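Local coordinates for protein SloR (Streptococcus mutans, PDB 5CVI) that probably acts as a manganese-responsive, dimeric transcription regulator of the DtxR/MntR family that binds DNA, and binds zinc ions, at residues Y8-Y13 with G58-T62; V137-R141 with L155-Q159; T148-V152 with Y211-K215; D185-Y191 with Q201-A207. All coordinates share one frame; numbering follows the deposited sequence.

Contact 1: residues Y8-Y13 with G58-T62; sequences YLKIIY and GYLLT
Leu61 sets CG anti to its carbonyl carbon (chi1 -71°) and keeps the chain stretched out to CD1 (chi2 173°), which drives the forked end of the side chain into the flank of helix 7-18. One prong, Leu61 CD1, meets the Tyr13 ring obliquely, 3.5 Å from Tyr13 CD2, the two side chains crossing at about a right angle. The other prong, Leu61 CD2, lies 3.6 Å from Leu9 CG. Ile12 comes in next to the fork: its CG2 is 4.0 Å from Leu61 CG and also rests against the Tyr59 carbonyl, 3.7 Å from that O.

This is the winged helix-turn-helix of the DtxR family. Strand 60-61 pairs antiparallel with strand 51-54 to make the wing, and here the returning strand packs against the first helix, which is also covered by helices 24-30 and 35-47. No hydrogen bond passes between the two segments, so the grip is by shape and apolar surface.

At the start of the segment, Tyr8 swings its ring out with CG anti to the backbone N (chi1 -177°), and Tyr8 OH ends 3.5 Å from Tyr59 CD2. The ring has Ile12 CG1 over one face, and its OH is hydrogen-bonded to Asn24 OD1. Tyr13 OH likewise reaches a partner beyond the wing, the carbonyl O of Leu136. Lys10 points away from the wing and forms a salt bridge with Glu102, one of the zinc ligands; the Leu9 side chain itself is about 9 Å from a bound zinc ion.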
loop_
_atom_site.group_PDB
_atom_site.type_symbol
_atom_site.label_atom_id
_atom_site.label_comp_id
_atom_site.label_asym_id
_atom_site.label_seq_id
_atom_site.Cartn_x
_atom_site.Cartn_y
_atom_site.Cartn_z
ATOM N N TYR B 8 8.136 -7.595 -16.098
ATOM C CA TYR B 8 8.572 -7.975 -17.433
ATOM C C TYR B 8 7.354 -8.270 -18.305
ATOM O O TYR B 8 7.361 -8.014 -19.507
ATOM C CB TYR B 8 9.496 -9.193 -17.357
ATOM C CG TYR B 8 10.068 -9.635 -18.682
ATOM C CD1 TYR B 8 11.180 -9.008 -19.228
ATOM C CD2 TYR B 8 9.503 -10.692 -19.384
ATOM C CE1 TYR B 8 11.710 -9.416 -20.441
ATOM C CE2 TYR B 8 10.024 -11.106 -20.595
ATOM C CZ TYR B 8 11.127 -10.465 -21.120
ATOM O OH TYR B 8 11.649 -10.877 -22.326
ATOM N N LEU B 9 6.304 -8.798 -17.687
ATOM C CA LEU B 9 5.078 -9.123 -18.407
ATOM C C LEU B 9 4.389 -7.882 -18.971
ATOM O O LEU B 9 3.847 -7.913 -20.076
ATOM C CB LEU B 9 4.118 -9.913 -17.513
ATOM C CG LEU B 9 4.396 -11.415 -17.388
ATOM C CD1 LEU B 9 5.870 -11.678 -17.141
ATOM C CD2 LEU B 9 3.554 -12.020 -16.272
ATOM N N LYS B 10 4.416 -6.788 -18.215
ATOM C CA LYS B 10 3.771 -5.550 -18.646
ATOM C C LYS B 10 4.488 -4.901 -19.827
ATOM O O LYS B 10 3.853 -4.306 -20.696
ATOM C CB LYS B 10 3.650 -4.558 -17.482
ATOM C CG LYS B 10 2.590 -4.935 -16.456
ATOM C CD LYS B 10 2.270 -3.776 -15.521
ATOM C CE LYS B 10 3.455 -3.418 -14.639
ATOM N NZ LYS B 10 3.114 -2.321 -13.688
ATOM N N ILE B 11 5.811 -5.016 -19.852
ATOM C CA ILE B 11 6.604 -4.466 -20.945
ATOM C C ILE B 11 6.443 -5.308 -22.210
ATOM O O ILE B 11 6.347 -4.776 -23.315
ATOM C CB ILE B 11 8.092 -4.376 -20.569
ATOM C CG1 ILE B 11 8.268 -3.572 -19.280
ATOM C CG2 ILE B 11 8.898 -3.768 -21.708
ATOM C CD1 ILE B 11 7.716 -2.169 -19.351
ATOM N N ILE B 12 6.415 -6.625 -22.039
ATOM C CA ILE B 12 6.190 -7.544 -23.150
ATOM C C ILE B 12 4.784 -7.362 -23.715
ATOM O O ILE B 12 4.558 -7.519 -24.916
ATOM C CB ILE B 12 6.376 -9.013 -22.709
ATOM C CG1 ILE B 12 7.826 -9.268 -22.291
ATOM C CG2 ILE B 12 5.975 -9.967 -23.823
ATOM C CD1 ILE B 12 8.834 -9.062 -23.407
ATOM N N TYR B 13 3.846 -7.019 -22.838
ATOM C CA TYR B 13 2.450 -6.843 -23.222
ATOM C C TYR B 13 2.290 -5.763 -24.289
ATOM O O TYR B 13 1.662 -5.991 -25.322
ATOM C CB TYR B 13 1.601 -6.493 -21.998
ATOM C CG TYR B 13 0.111 -6.677 -22.197
ATOM C CD1 TYR B 13 -0.661 -5.687 -22.793
ATOM C CD2 TYR B 13 -0.525 -7.836 -21.774
ATOM C CE1 TYR B 13 -2.024 -5.852 -22.970
ATOM C CE2 TYR B 13 -1.886 -8.009 -21.946
ATOM C CZ TYR B 13 -2.630 -7.016 -22.543
ATOM O OH TYR B 13 -3.983 -7.189 -22.710
ATOM N N GLY B 58 10.438 -14.239 -30.413
ATOM C CA GLY B 58 11.093 -13.931 -29.155
ATOM C C GLY B 58 10.284 -14.430 -27.974
ATOM O O GLY B 58 9.753 -15.538 -28.005
ATOM N N TYR B 59 10.184 -13.615 -26.928
ATOM C CA TYR B 59 9.411 -13.996 -25.749
ATOM C C TYR B 59 7.962 -13.516 -25.833
ATOM O O TYR B 59 7.697 -12.336 -26.067
ATOM C CB TYR B 59 10.077 -13.486 -24.467
ATOM C CG TYR B 59 11.342 -14.231 -24.100
ATOM C CD1 TYR B 59 11.285 -15.507 -23.552
ATOM C CD2 TYR B 59 12.592 -13.662 -24.305
ATOM C CE1 TYR B 59 12.439 -16.194 -23.214
ATOM C CE2 TYR B 59 13.751 -14.341 -23.971
ATOM C CZ TYR B 59 13.670 -15.605 -23.427
ATOM O OH TYR B 59 14.823 -16.279 -23.097
ATOM N N LEU B 60 7.030 -14.445 -25.641
ATOM C CA LEU B 60 5.605 -14.143 -25.728
ATOM C C LEU B 60 4.882 -14.453 -24.423
ATOM O O LEU B 60 5.356 -15.251 -23.614
ATOM C CB LEU B 60 4.963 -14.931 -26.872
ATOM C CG LEU B 60 5.376 -14.544 -28.291
ATOM C CD1 LEU B 60 4.797 -15.526 -29.294
ATOM C CD2 LEU B 60 4.931 -13.124 -28.611
ATOM N N LEU B 61 3.729 -13.822 -24.229
ATOM C CA LEU B 61 2.915 -14.065 -23.046
ATOM C C LEU B 61 2.020 -15.285 -23.241
ATOM O O LEU B 61 1.408 -15.459 -24.295
ATOM C CB LEU B 61 2.053 -12.840 -22.718
ATOM C CG LEU B 61 2.741 -11.587 -22.166
ATOM C CD1 LEU B 61 1.757 -10.426 -22.071
ATOM C CD2 LEU B 61 3.355 -11.869 -20.803
ATOM N N THR B 62 1.961 -16.136 -22.222
ATOM C CA THR B 62 0.962 -17.191 -22.165
ATOM C C THR B 62 -0.346 -16.541 -21.736
ATOM O O THR B 62 -0.351 -15.381 -21.318
ATOM C CB THR B 62 1.334 -18.257 -21.128
ATOM O OG1 THR B 62 1.337 -17.670 -19.819
ATOM C CG2 THR B 62 2.707 -18.834 -21.425
#

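Contact 2: residues V137-R141 with L155-Q159; sequences VERYR and LKRVQ
The Tyr140 ring is packed on both faces: Lys156 CB sits 3.5 Å from its centroid in a CH-pi contact, only 10° off the ring normal, and Arg139 CG lies over the centre of the opposite face. The second flat group, the Arg157 guanidinium, carries the Glu138 carboxylate on one face, the two planes 11° apart, while Tyr140 O approaches its edge. Lys156 and Arg157 form a classic beta bulge opposite Tyr211, in strand 151-158 of the FeoA, SH3-like domain, and both side chains leave the strand toward loop 137-141, though the end of Lys156 leads away from it.

Stacking fixes what Glu138 and Arg157 can do for each other. Glu138 OE2 is 3.6 Å from Arg157 NH2, a long salt bridge of charges alone, since no N-H points at the oxygen. The carboxylate finds firmer partners elsewhere, in a salt bridge with Arg77 and a hydrogen bond from Thr128 N. The guanidinium also makes a cation-pi contact with Tyr211. Arg157 NH1 is modelled only 2.3 Å from Tyr140 O; a hydrogen bond is indicated, but the length is doubtful at this resolution.

Bends at chi2 and chi3 curl Lys156 back along the Tyr140 ring, and Lys156 CE comes to 3.3 Å from Tyr140 OH.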
loop_
_atom_site.group_PDB
_atom_site.type_symbol
_atom_site.label_atom_id
_atom_site.label_comp_id
_atom_site.label_asym_id
_atom_site.label_seq_id
_atom_site.Cartn_x
_atom_site.Cartn_y
_atom_site.Cartn_z
ATOM N N VAL B 137 -7.531 -3.773 -23.054
ATOM C CA VAL B 137 -7.665 -3.381 -24.449
ATOM C C VAL B 137 -7.621 -1.861 -24.553
ATOM O O VAL B 137 -8.625 -1.186 -24.325
ATOM C CB VAL B 137 -8.967 -3.912 -25.065
ATOM C CG1 VAL B 137 -8.993 -3.638 -26.563
ATOM C CG2 VAL B 137 -9.101 -5.398 -24.794
ATOM N N GLU B 138 -6.449 -1.331 -24.894
ATOM C CA GLU B 138 -6.231 0.111 -24.922
ATOM C C GLU B 138 -7.215 0.834 -25.838
ATOM O O GLU B 138 -7.468 0.411 -26.968
ATOM C CB GLU B 138 -4.789 0.433 -25.335
ATOM C CG GLU B 138 -3.716 -0.163 -24.424
ATOM C CD GLU B 138 -3.613 0.543 -23.076
ATOM O OE1 GLU B 138 -4.423 1.458 -22.810
ATOM O OE2 GLU B 138 -2.715 0.182 -22.285
ATOM N N ARG B 139 -7.772 1.927 -25.325
ATOM C CA ARG B 139 -8.678 2.787 -26.077
ATOM C C ARG B 139 -7.915 3.539 -27.160
ATOM O O ARG B 139 -8.440 3.814 -28.234
ATOM C CB ARG B 139 -9.354 3.778 -25.123
ATOM C CG ARG B 139 -10.042 4.961 -25.786
ATOM C CD ARG B 139 -11.221 4.528 -26.642
ATOM N NE ARG B 139 -12.023 5.665 -27.090
ATOM C CZ ARG B 139 -11.778 6.372 -28.187
ATOM N NH1 ARG B 139 -10.747 6.064 -28.959
ATOM N NH2 ARG B 139 -12.565 7.389 -28.512
ATOM N N TYR B 140 -6.662 3.862 -26.866
ATOM C CA TYR B 140 -5.835 4.637 -27.778
ATOM C C TYR B 140 -4.614 3.837 -28.217
ATOM O O TYR B 140 -3.673 3.645 -27.447
ATOM C CB TYR B 140 -5.425 5.954 -27.117
ATOM C CG TYR B 140 -6.612 6.816 -26.735
ATOM C CD1 TYR B 140 -7.607 7.101 -27.659
ATOM C CD2 TYR B 140 -6.748 7.323 -25.449
ATOM C CE1 TYR B 140 -8.697 7.880 -27.321
ATOM C CE2 TYR B 140 -7.838 8.103 -25.101
ATOM C CZ TYR B 140 -8.809 8.378 -26.042
ATOM O OH TYR B 140 -9.899 9.150 -25.708
ATOM N N ARG B 141 -4.637 3.374 -29.462
ATOM C CA ARG B 141 -3.575 2.522 -29.985
ATOM C C ARG B 141 -2.795 3.194 -31.111
ATOM O O ARG B 141 -1.717 2.730 -31.486
ATOM C CB ARG B 141 -4.158 1.198 -30.483
ATOM C CG ARG B 141 -5.008 0.464 -29.460
ATOM C CD ARG B 141 -5.691 -0.737 -30.087
ATOM N NE ARG B 141 -4.770 -1.508 -30.921
ATOM C CZ ARG B 141 -3.993 -2.488 -30.471
ATOM N NH1 ARG B 141 -4.020 -2.826 -29.189
ATOM N NH2 ARG B 141 -3.187 -3.130 -31.306
ATOM N N LEU B 155 -3.634 14.907 -28.515
ATOM C CA LEU B 155 -2.793 14.005 -27.736
ATOM C C LEU B 155 -3.640 13.328 -26.662
ATOM O O LEU B 155 -4.018 13.955 -25.674
ATOM C CB LEU B 155 -1.640 14.781 -27.095
ATOM C CG LEU B 155 -0.647 14.008 -26.226
ATOM C CD1 LEU B 155 0.009 12.892 -27.020
ATOM C CD2 LEU B 155 0.405 14.951 -25.665
ATOM N N LYS B 156 -3.947 12.050 -26.862
ATOM C CA LYS B 156 -4.860 11.336 -25.971
ATOM C C LYS B 156 -4.154 10.446 -24.944
ATOM O O LYS B 156 -4.649 10.274 -23.828
ATOM C CB LYS B 156 -5.867 10.505 -26.774
ATOM C CG LYS B 156 -6.699 11.294 -27.771
ATOM C CD LYS B 156 -7.374 12.495 -27.124
ATOM C CE LYS B 156 -8.384 12.073 -26.067
ATOM N NZ LYS B 156 -8.962 13.256 -25.360
ATOM N N ARG B 157 -3.010 9.878 -25.318
ATOM C CA ARG B 157 -2.311 8.935 -24.447
ATOM C C ARG B 157 -0.795 8.921 -24.646
ATOM O O ARG B 157 -0.299 9.070 -25.767
ATOM C CB ARG B 157 -2.868 7.522 -24.639
ATOM C CG ARG B 157 -1.979 6.413 -24.087
ATOM C CD ARG B 157 -2.562 5.043 -24.395
ATOM N NE ARG B 157 -1.635 3.959 -24.083
ATOM C CZ ARG B 157 -1.360 2.954 -24.908
ATOM N NH1 ARG B 157 -1.939 2.897 -26.098
ATOM N NH2 ARG B 157 -0.507 2.005 -24.544
ATOM N N VAL B 158 -0.072 8.733 -23.544
ATOM C CA VAL B 158 1.382 8.606 -23.570
ATOM C C VAL B 158 1.802 7.420 -22.714
ATOM O O VAL B 158 1.027 6.939 -21.890
ATOM C CB VAL B 158 2.079 9.865 -23.040
ATOM C CG1 VAL B 158 1.701 11.076 -23.877
ATOM C CG2 VAL B 158 1.708 10.088 -21.572
ATOM N N GLN B 159 3.032 6.957 -22.904
ATOM C CA GLN B 159 3.529 5.816 -22.143
ATOM C C GLN B 159 3.952 6.188 -20.731
ATOM O O GLN B 159 4.274 7.342 -20.440
ATOM C CB GLN B 159 4.702 5.146 -22.856
ATOM C CG GLN B 159 4.307 3.991 -23.748
ATOM C CD GLN B 159 5.470 3.065 -24.024
ATOM O OE1 GLN B 159 6.559 3.236 -23.468
ATOM N NE2 GLN B 159 5.251 2.076 -24.884
#

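Contact 3: residues T148-V152 with Y211-K215; sequences TEMGV and YIEKK
Val152 and Lys214 face each other at 6.1 Å between CA atoms, where strand 151-158 begins and strand 210-214 ends. The strands are antiparallel neighbours in the five-stranded sheet of the FeoA, SH3-like domain, yet no backbone hydrogen bond joins these two segments; Glu213 bonds instead to Leu154, further along the neighbouring strand. Gly151 enters the strand at phi 118° and psi -161°, a backbone shape that suits a residue without CB.

Side chains take over where the strand pairing stops. Lys214 runs fully extended from CG outward and passes alongside the start of the other strand, its CG 3.1 Å from Val152 O. Its NZ then reaches two acceptors. One is the carbonyl O of Met150 (a selenomethionine in the crystal), at 3.1 Å from Lys214 NZ. The other is Glu149 OE1, 3.2 Å from the same NZ in a salt bridge; the ammonium meets that oxygen from above the carboxylate plane, 55° out of it, and the two side chains cross at about a right angle.

Next along, Lys215 lays its CD 3.4 Å from Val152 CG1. A kink at chi3 then sends NZ on to a salt bridge with Glu178 of strand 178-185.

Except for the Val152 methyl, what meets here is chiefly lysine methylenes and polar atoms at the surface. With Glu149 and Lys214 both exposed, water probably weakens their attraction, and the neutral carbonyl of Met150 gives the ammonium a second hold.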
loop_
_atom_site.group_PDB
_atom_site.type_symbol
_atom_site.label_atom_id
_atom_site.label_comp_id
_atom_site.label_asym_id
_atom_site.label_seq_id
_atom_site.Cartn_x
_atom_site.Cartn_y
_atom_site.Cartn_z
ATOM N N THR B 148 -0.042 9.002 -41.418
ATOM C CA THR B 148 0.075 9.489 -42.795
ATOM C C THR B 148 -0.606 10.838 -43.022
ATOM O O THR B 148 -0.020 11.747 -43.609
ATOM C CB THR B 148 -0.522 8.485 -43.801
ATOM O OG1 THR B 148 0.092 7.203 -43.631
ATOM C CG2 THR B 148 -0.306 8.969 -45.231
ATOM N N GLU B 149 -1.850 10.953 -42.566
ATOM C CA GLU B 149 -2.642 12.159 -42.786
ATOM C C GLU B 149 -2.154 13.343 -41.959
ATOM O O GLU B 149 -1.844 13.204 -40.777
ATOM C CB GLU B 149 -4.119 11.894 -42.485
ATOM C CG GLU B 149 -4.787 10.929 -43.447
ATOM C CD GLU B 149 -6.286 10.837 -43.232
ATOM O OE1 GLU B 149 -6.752 11.172 -42.121
ATOM O OE2 GLU B 149 -6.999 10.438 -44.177
HETATM N N MSE B 150 -2.094 14.510 -42.588
HETATM C CA MSE B 150 -1.722 15.738 -41.896
HETATM C C MSE B 150 -2.979 16.421 -41.366
HETATM O O MSE B 150 -4.094 15.973 -41.641
HETATM C CB MSE B 150 -0.956 16.673 -42.835
HETATM C CG MSE B 150 0.229 16.014 -43.530
HETATM SE SE MSE B 150 1.538 15.279 -42.277
HETATM C CE MSE B 150 2.693 14.349 -43.548
ATOM N N GLY B 151 -2.805 17.497 -40.605
ATOM C CA GLY B 151 -3.934 18.194 -40.013
ATOM C C GLY B 151 -3.907 18.180 -38.496
ATOM O O GLY B 151 -2.862 17.944 -37.888
ATOM N N VAL B 152 -5.060 18.426 -37.881
ATOM C CA VAL B 152 -5.140 18.552 -36.428
ATOM C C VAL B 152 -5.332 17.211 -35.709
ATOM O O VAL B 152 -6.154 16.385 -36.110
ATOM C CB VAL B 152 -6.254 19.532 -36.014
ATOM C CG1 VAL B 152 -6.298 19.679 -34.500
ATOM C CG2 VAL B 152 -6.036 20.884 -36.674
ATOM N N TYR B 211 0.471 8.669 -28.406
ATOM C CA TYR B 211 -0.736 8.230 -29.090
ATOM C C TYR B 211 -1.662 9.411 -29.373
ATOM O O TYR B 211 -1.906 10.245 -28.500
ATOM C CB TYR B 211 -1.452 7.158 -28.265
ATOM C CG TYR B 211 -0.618 5.918 -28.016
ATOM C CD1 TYR B 211 0.193 5.813 -26.891
ATOM C CD2 TYR B 211 -0.645 4.852 -28.903
ATOM C CE1 TYR B 211 0.955 4.678 -26.660
ATOM C CE2 TYR B 211 0.112 3.712 -28.680
ATOM C CZ TYR B 211 0.910 3.631 -27.558
ATOM O OH TYR B 211 1.662 2.499 -27.341
ATOM N N ILE B 212 -2.176 9.476 -30.597
ATOM C CA ILE B 212 -2.994 10.608 -31.020
ATOM C C ILE B 212 -4.323 10.177 -31.637
ATOM O O ILE B 212 -4.549 8.996 -31.895
ATOM C CB ILE B 212 -2.232 11.497 -32.022
ATOM C CG1 ILE B 212 -1.686 10.648 -33.171
ATOM C CG2 ILE B 212 -1.105 12.234 -31.321
ATOM C CD1 ILE B 212 -0.887 11.434 -34.196
ATOM N N GLU B 213 -5.198 11.151 -31.864
ATOM C CA GLU B 213 -6.497 10.902 -32.478
ATOM C C GLU B 213 -6.961 12.177 -33.177
ATOM O O GLU B 213 -6.793 13.275 -32.646
ATOM C CB GLU B 213 -7.507 10.444 -31.420
ATOM C CG GLU B 213 -8.822 9.921 -31.984
ATOM C CD GLU B 213 -9.463 8.863 -31.096
ATOM O OE1 GLU B 213 -8.801 7.838 -30.821
ATOM O OE2 GLU B 213 -10.626 9.053 -30.675
ATOM N N LYS B 214 -7.532 12.032 -34.369
ATOM C CA LYS B 214 -7.878 13.190 -35.192
ATOM C C LYS B 214 -9.239 13.780 -34.825
ATOM O O LYS B 214 -10.093 13.088 -34.267
ATOM C CB LYS B 214 -7.835 12.821 -36.675
ATOM C CG LYS B 214 -7.512 13.989 -37.593
ATOM C CD LYS B 214 -7.266 13.519 -39.017
ATOM C CE LYS B 214 -6.792 14.660 -39.903
ATOM N NZ LYS B 214 -6.571 14.212 -41.307
ATOM N N LYS B 215 -9.434 15.060 -35.138
ATOM C CA LYS B 215 -10.678 15.755 -34.810
ATOM C C LYS B 215 -11.801 15.414 -35.784
ATOM O O LYS B 215 -12.779 16.155 -35.903
ATOM C CB LYS B 215 -10.462 17.270 -34.781
ATOM C CG LYS B 215 -9.458 17.739 -33.741
ATOM C CD LYS B 215 -9.514 19.251 -33.559
ATOM C CE LYS B 215 -10.855 19.688 -32.979
ATOM N NZ LYS B 215 -10.910 21.158 -32.732
#

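Contact 4: residues D185-Y191 with Q201-A207; sequences DAFAGAY and QVTSAVA
This contact lies at the open end of the hairpin of strands 190-195 and 198-203 in the FeoA, SH3-like domain, together with the tight turn before it. Tyr191 and Val202 form an antiparallel hydrogen-bonded pair: Val202 N gives to Tyr191 O at 2.8 Å, and Tyr191 N gives back to Val202 O at 2.7 Å. Ala190 and Thr203 make the adjoining non-hydrogen-bonded pair, and the chain then turns into a short, weakly bonded helix at about 204-207. Ser204 N still reaches across, 3.1 Å from Gly189 O, with a weak second bond from Ser204 OG.

The turn is organised by Asp185. Its carbonyl O accepts from both Gly189 N and Ala190 N, a G1 beta bulge, with Gly189 at positive phi. Its carboxylate closes an Asx motif: Asp185 OD1 takes Ala188 N at 2.9 Å, the donor sitting high above the carboxylate plane, 77° out of it. Placed by chi1 of -167°, Asp185 OD2 looks toward the other strand, where the extended Gln201 side chain brings NE2 within 3.1 Å of it in a weak hydrogen bond, amide and carboxylate planes 44° apart.

On the sheet face shared with Val202, the Tyr191 ring has Val202 O and Ser204 CB at its edge, and its OH is bonded to Gly146 N. Obliquely to the ring, Ala207 CB closes to 3.8 Å from Tyr191 CD1.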
loop_
_atom_site.group_PDB
_atom_site.type_symbol
_atom_site.label_atom_id
_atom_site.label_comp_id
_atom_site.label_asym_id
_atom_site.label_seq_id
_atom_site.Cartn_x
_atom_site.Cartn_y
_atom_site.Cartn_z
ATOM N N ASP B 185 9.359 15.046 -41.749
ATOM C CA ASP B 185 10.687 15.318 -42.286
ATOM C C ASP B 185 11.459 14.010 -42.412
ATOM O O ASP B 185 11.974 13.487 -41.425
ATOM C CB ASP B 185 11.441 16.296 -41.380
ATOM C CG ASP B 185 12.699 16.858 -42.036
ATOM O OD1 ASP B 185 13.253 16.205 -42.949
ATOM O OD2 ASP B 185 13.138 17.957 -41.633
ATOM N N ALA B 186 11.531 13.481 -43.628
ATOM C CA ALA B 186 12.252 12.239 -43.879
ATOM C C ALA B 186 13.735 12.415 -43.586
ATOM O O ALA B 186 14.366 11.547 -42.983
ATOM C CB ALA B 186 12.040 11.780 -45.310
ATOM N N PHE B 187 14.283 13.549 -44.013
ATOM C CA PHE B 187 15.689 13.863 -43.785
ATOM C C PHE B 187 16.022 13.899 -42.294
ATOM O O PHE B 187 17.010 13.309 -41.857
ATOM C CB PHE B 187 16.057 15.193 -44.449
ATOM C CG PHE B 187 17.441 15.675 -44.121
ATOM C CD1 PHE B 187 18.554 15.073 -44.687
ATOM C CD2 PHE B 187 17.628 16.742 -43.257
ATOM C CE1 PHE B 187 19.829 15.522 -44.388
ATOM C CE2 PHE B 187 18.898 17.194 -42.957
ATOM C CZ PHE B 187 20.000 16.584 -43.524
ATOM N N ALA B 188 15.190 14.586 -41.518
ATOM C CA ALA B 188 15.397 14.683 -40.077
ATOM C C ALA B 188 14.995 13.394 -39.361
ATOM O O ALA B 188 15.537 13.065 -38.308
ATOM C CB ALA B 188 14.634 15.866 -39.508
ATOM N N GLY B 189 14.047 12.666 -39.938
ATOM C CA GLY B 189 13.500 11.488 -39.290
ATOM C C GLY B 189 12.634 11.904 -38.117
ATOM O O GLY B 189 12.630 11.264 -37.066
ATOM N N ALA B 190 11.897 12.993 -38.304
ATOM C CA ALA B 190 11.089 13.572 -37.241
ATOM C C ALA B 190 9.781 14.121 -37.792
ATOM O O ALA B 190 9.750 14.701 -38.877
ATOM C CB ALA B 190 11.868 14.672 -36.532
ATOM N N TYR B 191 8.702 13.937 -37.039
ATOM C CA TYR B 191 7.410 14.491 -37.419
ATOM C C TYR B 191 7.334 15.950 -36.974
ATOM O O TYR B 191 7.443 16.249 -35.787
ATOM C CB TYR B 191 6.268 13.672 -36.806
ATOM C CG TYR B 191 6.215 12.232 -37.276
ATOM C CD1 TYR B 191 7.089 11.280 -36.763
ATOM C CD2 TYR B 191 5.291 11.823 -38.230
ATOM C CE1 TYR B 191 7.047 9.963 -37.191
ATOM C CE2 TYR B 191 5.240 10.504 -38.662
ATOM C CZ TYR B 191 6.121 9.581 -38.138
ATOM O OH TYR B 191 6.080 8.273 -38.562
ATOM N N GLN B 201 9.928 19.613 -33.878
ATOM C CA GLN B 201 10.218 18.361 -34.557
ATOM C C GLN B 201 10.270 17.228 -33.537
ATOM O O GLN B 201 11.029 17.279 -32.569
ATOM C CB GLN B 201 11.524 18.452 -35.355
ATOM C CG GLN B 201 11.427 19.340 -36.589
ATOM C CD GLN B 201 12.664 19.277 -37.464
ATOM O OE1 GLN B 201 13.774 19.577 -37.017
ATOM N NE2 GLN B 201 12.481 18.877 -38.721
ATOM N N VAL B 202 9.438 16.216 -33.753
ATOM C CA VAL B 202 9.379 15.063 -32.869
ATOM C C VAL B 202 10.035 13.867 -33.548
ATOM O O VAL B 202 9.478 13.302 -34.490
ATOM C CB VAL B 202 7.919 14.704 -32.518
ATOM C CG1 VAL B 202 7.875 13.572 -31.502
ATOM C CG2 VAL B 202 7.182 15.924 -31.990
ATOM N N THR B 203 11.223 13.490 -33.079
ATOM C CA THR B 203 11.926 12.331 -33.623
ATOM C C THR B 203 11.035 11.103 -33.550
ATOM O O THR B 203 10.299 10.926 -32.579
ATOM C CB THR B 203 13.223 12.036 -32.857
ATOM O OG1 THR B 203 12.909 11.612 -31.524
ATOM C CG2 THR B 203 14.112 13.273 -32.811
ATOM N N SER B 204 11.102 10.256 -34.573
ATOM C CA SER B 204 10.245 9.077 -34.638
ATOM C C SER B 204 10.403 8.174 -33.413
ATOM O O SER B 204 9.505 7.400 -33.087
ATOM C CB SER B 204 10.482 8.298 -35.935
ATOM O OG SER B 204 11.856 8.022 -36.127
ATOM N N ALA B 205 11.542 8.284 -32.735
ATOM C CA ALA B 205 11.758 7.558 -31.488
ATOM C C ALA B 205 10.732 7.992 -30.448
ATOM O O ALA B 205 10.091 7.160 -29.808
ATOM C CB ALA B 205 13.168 7.789 -30.972
ATOM N N VAL B 206 10.581 9.302 -30.289
ATOM C CA VAL B 206 9.618 9.854 -29.346
ATOM C C VAL B 206 8.195 9.644 -29.845
ATOM O O VAL B 206 7.282 9.389 -29.057
ATOM C CB VAL B 206 9.853 11.360 -29.118
ATOM C CG1 VAL B 206 8.793 11.929 -28.183
ATOM C CG2 VAL B 206 11.241 11.603 -28.554
ATOM N N ALA B 207 8.017 9.741 -31.159
ATOM C CA ALA B 207 6.692 9.648 -31.765
ATOM C C ALA B 207 6.052 8.274 -31.557
ATOM O O ALA B 207 4.835 8.120 -31.675
ATOM C CB ALA B 207 6.762 9.984 -33.244
#

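In the fold
Contact 1 belongs to the DNA-binding domain, whereas contacts 3 and 4 lie wholly in the FeoA domain; contact 2 joins the linking loop 137-141 to that second domain. Contacts 1 and 2 each lie near a metal site, the side chains of Leu9 and Arg157 about 9 Å and 8 Å from bound zinc ions, though their own centres are about 19 Å apart. Contacts 2 and 3 share strand 151-158 and touch directly: Arg157 O and Tyr211 N, 2.8 Å apart, probably hydrogen-bond. Contact 4 sits at the far edge of the same sheet, its centre about 15 Å from that of contact 3, and helix 204-207 leads into strand 210-214. Contacts 1 and 3 are the most widely spaced, about 29 Å between centres.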